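Long-range contact in rhamnosidase B (Bacillus sp., PDB 2OKX), which probably hydrolyses terminal alpha-L-rhamnose residues from rhamnosides, as a glycoside hydrolase family 78 alpha-L-rhamnosidase: residues Ala216-Gln228 with Pro386-Ser400. Sequence-based numbering, arbitrary orientation.
Sequences APKYAAALDLRNQ and PFEPSLYTEENVFGS
Ala222 and Thr393 form the antiparallel hydrogen-bonded pair that adds the short strand 392-393 to the edge of a five-stranded beta sheet, next to strand 219-223. Ala222 N donates to Thr393 O at 2.9 Å, while the return bond, Thr393 N to Ala222 O, is longer at 3.3 Å, with an N-H...O angle of 143°. Past the end of the strand, Asp224 N adds a third backbone bond, to Leu391 O (3.0 Å). On the other side of strand 219-223, backbone bonds from Tyr219, Ala221 and Leu223 reach strand 314-320, so the sheet runs on there.

A chain of two side-chain hydrogen bonds lies on the face carrying Leu223. Tyr219 and Tyr392 approach from opposite directions, each hydroxyl at the edge of the other's ring, and Tyr219 OH donates to Tyr392 OH at 2.6 Å. Tyr392 OH in turn donates a hydrogen bond to Glu394 OE2, on the anti side of the carboxylate. A phenylalanine in place of Tyr392 would probably leave the Tyr219 hydroxyl without this acceptor and the Glu394 carboxylate freer to turn.

Apolar packing follows the helix 225-229. Leu391 CD1 packs on the CB atoms of Asn227 and Gln228, 3.8 Å from Gln228 CB. With CG anti to the backbone N (chi1 -150°), the Phe387 ring reaches the helix and meets Leu225 CD2 at its edge; over one face, Gln228 CG stands 4.0 Å from the ring centroid, 13° off the normal.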
loop_
_atom_site.group_PDB
_atom_site.type_symbol
_atom_site.label_atom_id
_atom_site.label_comp_id
_atom_site.label_asym_id
_atom_site.label_seq_id
_atom_site.Cartn_x
_atom_site.Cartn_y
_atom_site.Cartn_z
ATOM N N ALA A 216 -6.634 -3.039 -28.264
ATOM C CA ALA A 216 -7.264 -3.624 -27.089
ATOM C C ALA A 216 -8.371 -4.541 -27.600
ATOM O O ALA A 216 -8.737 -4.484 -28.775
ATOM C CB ALA A 216 -7.865 -2.533 -26.219
ATOM N N PRO A 217 -8.915 -5.402 -26.729
ATOM C CA PRO A 217 -9.988 -6.307 -27.159
ATOM C C PRO A 217 -11.232 -5.502 -27.534
ATOM O O PRO A 217 -11.458 -4.420 -26.990
ATOM C CB PRO A 217 -10.229 -7.174 -25.923
ATOM C CG PRO A 217 -8.906 -7.120 -25.184
ATOM C CD PRO A 217 -8.526 -5.672 -25.335
ATOM N N LYS A 218 -12.040 -6.031 -28.451
ATOM C CA LYS A 218 -13.262 -5.348 -28.874
ATOM C C LYS A 218 -14.092 -4.988 -27.645
ATOM O O LYS A 218 -14.667 -3.903 -27.559
ATOM C CB LYS A 218 -14.101 -6.256 -29.784
ATOM C CG LYS A 218 -13.376 -6.852 -30.993
ATOM C CD LYS A 218 -12.997 -5.798 -32.024
ATOM C CE LYS A 218 -12.581 -6.441 -33.343
ATOM N NZ LYS A 218 -11.437 -7.391 -33.193
ATOM N N TYR A 219 -14.141 -5.915 -26.692
ATOM C CA TYR A 219 -14.900 -5.736 -25.459
ATOM C C TYR A 219 -14.001 -5.990 -24.243
ATOM O O TYR A 219 -13.348 -7.022 -24.161
ATOM C CB TYR A 219 -16.088 -6.716 -25.444
ATOM C CG TYR A 219 -16.895 -6.717 -24.164
ATOM C CD1 TYR A 219 -17.739 -5.652 -23.843
ATOM C CD2 TYR A 219 -16.788 -7.767 -23.253
ATOM C CE1 TYR A 219 -18.448 -5.632 -22.646
ATOM C CE2 TYR A 219 -17.493 -7.756 -22.055
ATOM C CZ TYR A 219 -18.317 -6.685 -21.757
ATOM O OH TYR A 219 -18.991 -6.655 -20.564
ATOM N N ALA A 220 -13.959 -5.038 -23.315
ATOM C CA ALA A 220 -13.163 -5.177 -22.092
ATOM C C ALA A 220 -13.903 -4.441 -20.987
ATOM O O ALA A 220 -14.164 -3.245 -21.096
ATOM C CB ALA A 220 -11.769 -4.582 -22.284
ATOM N N ALA A 221 -14.246 -5.154 -19.922
ATOM C CA ALA A 221 -14.990 -4.540 -18.838
ATOM C C ALA A 221 -14.439 -4.867 -17.462
ATOM O O ALA A 221 -13.886 -5.945 -17.235
ATOM C CB ALA A 221 -16.461 -4.962 -18.923
ATOM N N ALA A 222 -14.596 -3.912 -16.551
ATOM C CA ALA A 222 -14.156 -4.070 -15.175
ATOM C C ALA A 222 -15.432 -4.147 -14.341
ATOM O O ALA A 222 -16.279 -3.246 -14.395
ATOM C CB ALA A 222 -13.298 -2.874 -14.751
ATOM N N LEU A 223 -15.569 -5.230 -13.582
ATOM C CA LEU A 223 -16.751 -5.446 -12.757
ATOM C C LEU A 223 -16.435 -5.528 -11.274
ATOM O O LEU A 223 -15.476 -6.184 -10.876
ATOM C CB LEU A 223 -17.447 -6.753 -13.157
ATOM C CG LEU A 223 -17.161 -7.423 -14.505
ATOM C CD1 LEU A 223 -17.970 -8.715 -14.588
ATOM C CD2 LEU A 223 -17.509 -6.501 -15.652
ATOM N N ASP A 224 -17.243 -4.863 -10.455
ATOM C CA ASP A 224 -17.054 -4.929 -9.015
ATOM C C ASP A 224 -18.051 -5.980 -8.532
ATOM O O ASP A 224 -19.157 -5.664 -8.083
ATOM C CB ASP A 224 -17.336 -3.576 -8.366
ATOM C CG ASP A 224 -16.938 -3.541 -6.904
ATOM O OD1 ASP A 224 -16.726 -2.431 -6.372
ATOM O OD2 ASP A 224 -16.843 -4.621 -6.285
ATOM N N LEU A 225 -17.651 -7.240 -8.661
ATOM C CA LEU A 225 -18.487 -8.365 -8.267
ATOM C C LEU A 225 -18.759 -8.405 -6.769
ATOM O O LEU A 225 -19.812 -8.873 -6.341
ATOM C CB LEU A 225 -17.836 -9.674 -8.721
ATOM C CG LEU A 225 -17.729 -9.865 -10.236
ATOM C CD1 LEU A 225 -16.977 -11.153 -10.550
ATOM C CD2 LEU A 225 -19.123 -9.893 -10.846
ATOM N N ARG A 226 -17.814 -7.914 -5.974
ATOM C CA ARG A 226 -17.973 -7.900 -4.522
ATOM C C ARG A 226 -19.196 -7.076 -4.117
ATOM O O ARG A 226 -20.066 -7.556 -3.389
ATOM C CB ARG A 226 -16.712 -7.323 -3.860
ATOM C CG ARG A 226 -16.816 -7.088 -2.350
ATOM C CD ARG A 226 -15.602 -6.303 -1.862
ATOM N NE ARG A 226 -15.746 -5.788 -0.502
ATOM C CZ ARG A 226 -15.519 -6.493 0.603
ATOM N NH1 ARG A 226 -15.679 -5.927 1.795
ATOM N NH2 ARG A 226 -15.127 -7.755 0.521
ATOM N N ASN A 227 -19.264 -5.835 -4.591
ATOM C CA ASN A 227 -20.383 -4.967 -4.252
ATOM C C ASN A 227 -21.670 -5.351 -4.997
ATOM O O ASN A 227 -22.770 -5.035 -4.546
ATOM C CB ASN A 227 -20.027 -3.496 -4.526
ATOM C CG ASN A 227 -18.940 -2.962 -3.590
ATOM O OD1 ASN A 227 -18.579 -3.599 -2.593
ATOM N ND2 ASN A 227 -18.425 -1.778 -3.904
ATOM N N GLN A 228 -21.533 -6.041 -6.127
ATOM C CA GLN A 228 -22.696 -6.464 -6.902
ATOM C C GLN A 228 -23.383 -7.680 -6.271
ATOM O O GLN A 228 -24.614 -7.732 -6.195
ATOM C CB GLN A 228 -22.286 -6.791 -8.344
ATOM C CG GLN A 228 -23.297 -7.639 -9.132
ATOM C CD GLN A 228 -24.608 -6.917 -9.426
ATOM O OE1 GLN A 228 -25.568 -7.524 -9.914
ATOM N NE2 GLN A 228 -24.653 -5.622 -9.138
ATOM N N PRO A 386 -30.100 -7.775 -12.504
ATOM C CA PRO A 386 -29.391 -6.848 -13.387
ATOM C C PRO A 386 -28.103 -6.415 -12.684
ATOM O O PRO A 386 -28.011 -6.484 -11.458
ATOM C CB PRO A 386 -30.381 -5.700 -13.543
ATOM C CG PRO A 386 -31.055 -5.675 -12.212
ATOM C CD PRO A 386 -31.307 -7.145 -11.941
ATOM N N PHE A 387 -27.117 -5.979 -13.461
ATOM C CA PHE A 387 -25.837 -5.543 -12.908
ATOM C C PHE A 387 -25.908 -4.056 -12.579
ATOM O O PHE A 387 -26.198 -3.247 -13.454
ATOM C CB PHE A 387 -24.729 -5.784 -13.930
ATOM C CG PHE A 387 -23.388 -6.060 -13.316
ATOM C CD1 PHE A 387 -22.864 -7.349 -13.320
ATOM C CD2 PHE A 387 -22.662 -5.040 -12.710
ATOM C CE1 PHE A 387 -21.630 -7.623 -12.726
ATOM C CE2 PHE A 387 -21.428 -5.300 -12.111
ATOM C CZ PHE A 387 -20.912 -6.596 -12.119
ATOM N N GLU A 388 -25.653 -3.691 -11.323
ATOM C CA GLU A 388 -25.702 -2.283 -10.937
ATOM C C GLU A 388 -24.722 -1.484 -11.802
ATOM O O GLU A 388 -23.518 -1.726 -11.782
ATOM C CB GLU A 388 -25.359 -2.108 -9.453
ATOM C CG GLU A 388 -25.574 -0.676 -8.961
ATOM C CD GLU A 388 -25.253 -0.479 -7.487
ATOM O OE1 GLU A 388 -25.397 0.665 -6.996
ATOM O OE2 GLU A 388 -24.856 -1.455 -6.817
ATOM N N PRO A 389 -25.237 -0.518 -12.580
ATOM C CA PRO A 389 -24.452 0.339 -13.477
ATOM C C PRO A 389 -23.167 0.947 -12.910
ATOM O O PRO A 389 -22.134 0.933 -13.570
ATOM C CB PRO A 389 -25.457 1.409 -13.887
ATOM C CG PRO A 389 -26.744 0.641 -13.921
ATOM C CD PRO A 389 -26.666 -0.156 -12.639
ATOM N N SER A 390 -23.233 1.483 -11.695
ATOM C CA SER A 390 -22.067 2.110 -11.081
ATOM C C SER A 390 -20.928 1.134 -10.765
ATOM O O SER A 390 -19.805 1.554 -10.478
ATOM C CB SER A 390 -22.481 2.857 -9.810
ATOM O OG SER A 390 -23.001 1.973 -8.833
ATOM N N LEU A 391 -21.217 -0.161 -10.832
ATOM C CA LEU A 391 -20.218 -1.186 -10.540
ATOM C C LEU A 391 -19.709 -1.813 -11.829
ATOM O O LEU A 391 -19.028 -2.834 -11.803
ATOM C CB LEU A 391 -20.835 -2.286 -9.663
ATOM C CG LEU A 391 -21.558 -1.852 -8.383
ATOM C CD1 LEU A 391 -22.082 -3.081 -7.648
ATOM C CD2 LEU A 391 -20.611 -1.061 -7.497
ATOM N N TYR A 392 -20.027 -1.187 -12.955
ATOM C CA TYR A 392 -19.650 -1.719 -14.257
ATOM C C TYR A 392 -19.135 -0.659 -15.224
ATOM O O TYR A 392 -19.673 0.447 -15.285
ATOM C CB TYR A 392 -20.873 -2.401 -14.876
ATOM C CG TYR A 392 -20.680 -2.910 -16.281
ATOM C CD1 TYR A 392 -20.208 -4.199 -16.515
ATOM C CD2 TYR A 392 -20.979 -2.106 -17.383
ATOM C CE1 TYR A 392 -20.042 -4.680 -17.808
ATOM C CE2 TYR A 392 -20.813 -2.577 -18.684
ATOM C CZ TYR A 392 -20.346 -3.863 -18.887
ATOM O OH TYR A 392 -20.192 -4.347 -20.164
ATOM N N THR A 393 -18.097 -1.002 -15.984
ATOM C CA THR A 393 -17.554 -0.081 -16.978
ATOM C C THR A 393 -16.814 -0.797 -18.102
ATOM O O THR A 393 -16.121 -1.788 -17.875
ATOM C CB THR A 393 -16.593 0.969 -16.359
ATOM O OG1 THR A 393 -16.238 1.929 -17.367
ATOM C CG2 THR A 393 -15.314 0.304 -15.833
ATOM N N GLU A 394 -16.982 -0.292 -19.320
ATOM C CA GLU A 394 -16.323 -0.854 -20.490
ATOM C C GLU A 394 -15.089 -0.021 -20.851
ATOM O O GLU A 394 -14.450 -0.242 -21.875
ATOM C CB GLU A 394 -17.308 -0.925 -21.665
ATOM C CG GLU A 394 -18.233 -2.139 -21.578
ATOM C CD GLU A 394 -19.429 -2.066 -22.516
ATOM O OE1 GLU A 394 -19.289 -1.531 -23.634
ATOM O OE2 GLU A 394 -20.508 -2.564 -22.131
ATOM N N GLU A 395 -14.771 0.946 -19.998
ATOM C CA GLU A 395 -13.592 1.789 -20.189
ATOM C C GLU A 395 -12.595 1.153 -19.224
ATOM O O GLU A 395 -12.416 1.610 -18.098
ATOM C CB GLU A 395 -13.928 3.228 -19.803
ATOM C CG GLU A 395 -15.108 3.779 -20.610
ATOM C CD GLU A 395 -15.479 5.195 -20.238
ATOM O OE1 GLU A 395 -16.068 5.399 -19.151
ATOM O OE2 GLU A 395 -15.174 6.109 -21.035
ATOM N N ASN A 396 -11.964 0.081 -19.694
ATOM C CA ASN A 396 -11.049 -0.720 -18.892
ATOM C C ASN A 396 -9.592 -0.708 -19.354
ATOM O O ASN A 396 -9.171 -1.528 -20.174
ATOM C CB ASN A 396 -11.600 -2.154 -18.867
ATOM C CG ASN A 396 -10.747 -3.103 -18.061
ATOM O OD1 ASN A 396 -9.857 -2.688 -17.315
ATOM N ND2 ASN A 396 -11.024 -4.395 -18.199
ATOM N N VAL A 397 -8.819 0.214 -18.791
ATOM C CA VAL A 397 -7.416 0.347 -19.153
ATOM C C VAL A 397 -6.590 -0.886 -18.805
ATOM O O VAL A 397 -5.767 -1.321 -19.601
ATOM C CB VAL A 397 -6.788 1.585 -18.483
ATOM C CG1 VAL A 397 -5.300 1.678 -18.839
ATOM C CG2 VAL A 397 -7.521 2.845 -18.950
ATOM N N PHE A 398 -6.811 -1.454 -17.622
ATOM C CA PHE A 398 -6.057 -2.633 -17.204
ATOM C C PHE A 398 -6.264 -3.810 -18.157
ATOM O O PHE A 398 -5.303 -4.371 -18.688
ATOM C CB PHE A 398 -6.454 -3.040 -15.778
ATOM C CG PHE A 398 -5.644 -4.181 -15.221
ATOM C CD1 PHE A 398 -4.340 -3.978 -14.772
ATOM C CD2 PHE A 398 -6.183 -5.462 -15.151
ATOM C CE1 PHE A 398 -3.584 -5.038 -14.259
ATOM C CE2 PHE A 398 -5.438 -6.530 -14.641
ATOM C CZ PHE A 398 -4.134 -6.316 -14.193
ATOM N N GLY A 399 -7.521 -4.183 -18.376
ATOM C CA GLY A 399 -7.810 -5.300 -19.258
ATOM C C GLY A 399 -7.288 -5.081 -20.661
ATOM O O GLY A 399 -6.854 -6.023 -21.323
ATOM N N SER A 400 -7.331 -3.829 -21.112
ATOM C CA SER A 400 -6.865 -3.461 -22.443
ATOM C C SER A 400 -5.342 -3.548 -22.557
ATOM O O SER A 400 -4.797 -3.574 -23.662
ATOM C CB SER A 400 -7.326 -2.040 -22.786
ATOM O OG SER A 400 -8.744 -1.944 -22.804
HETATM O O HOH W 1 -14.784 -2.188 -23.825
HETATM O O HOH W 2 -16.082 -1.368 -12.290
HETATM O O HOH W 3 -25.088 -3.320 -5.096
#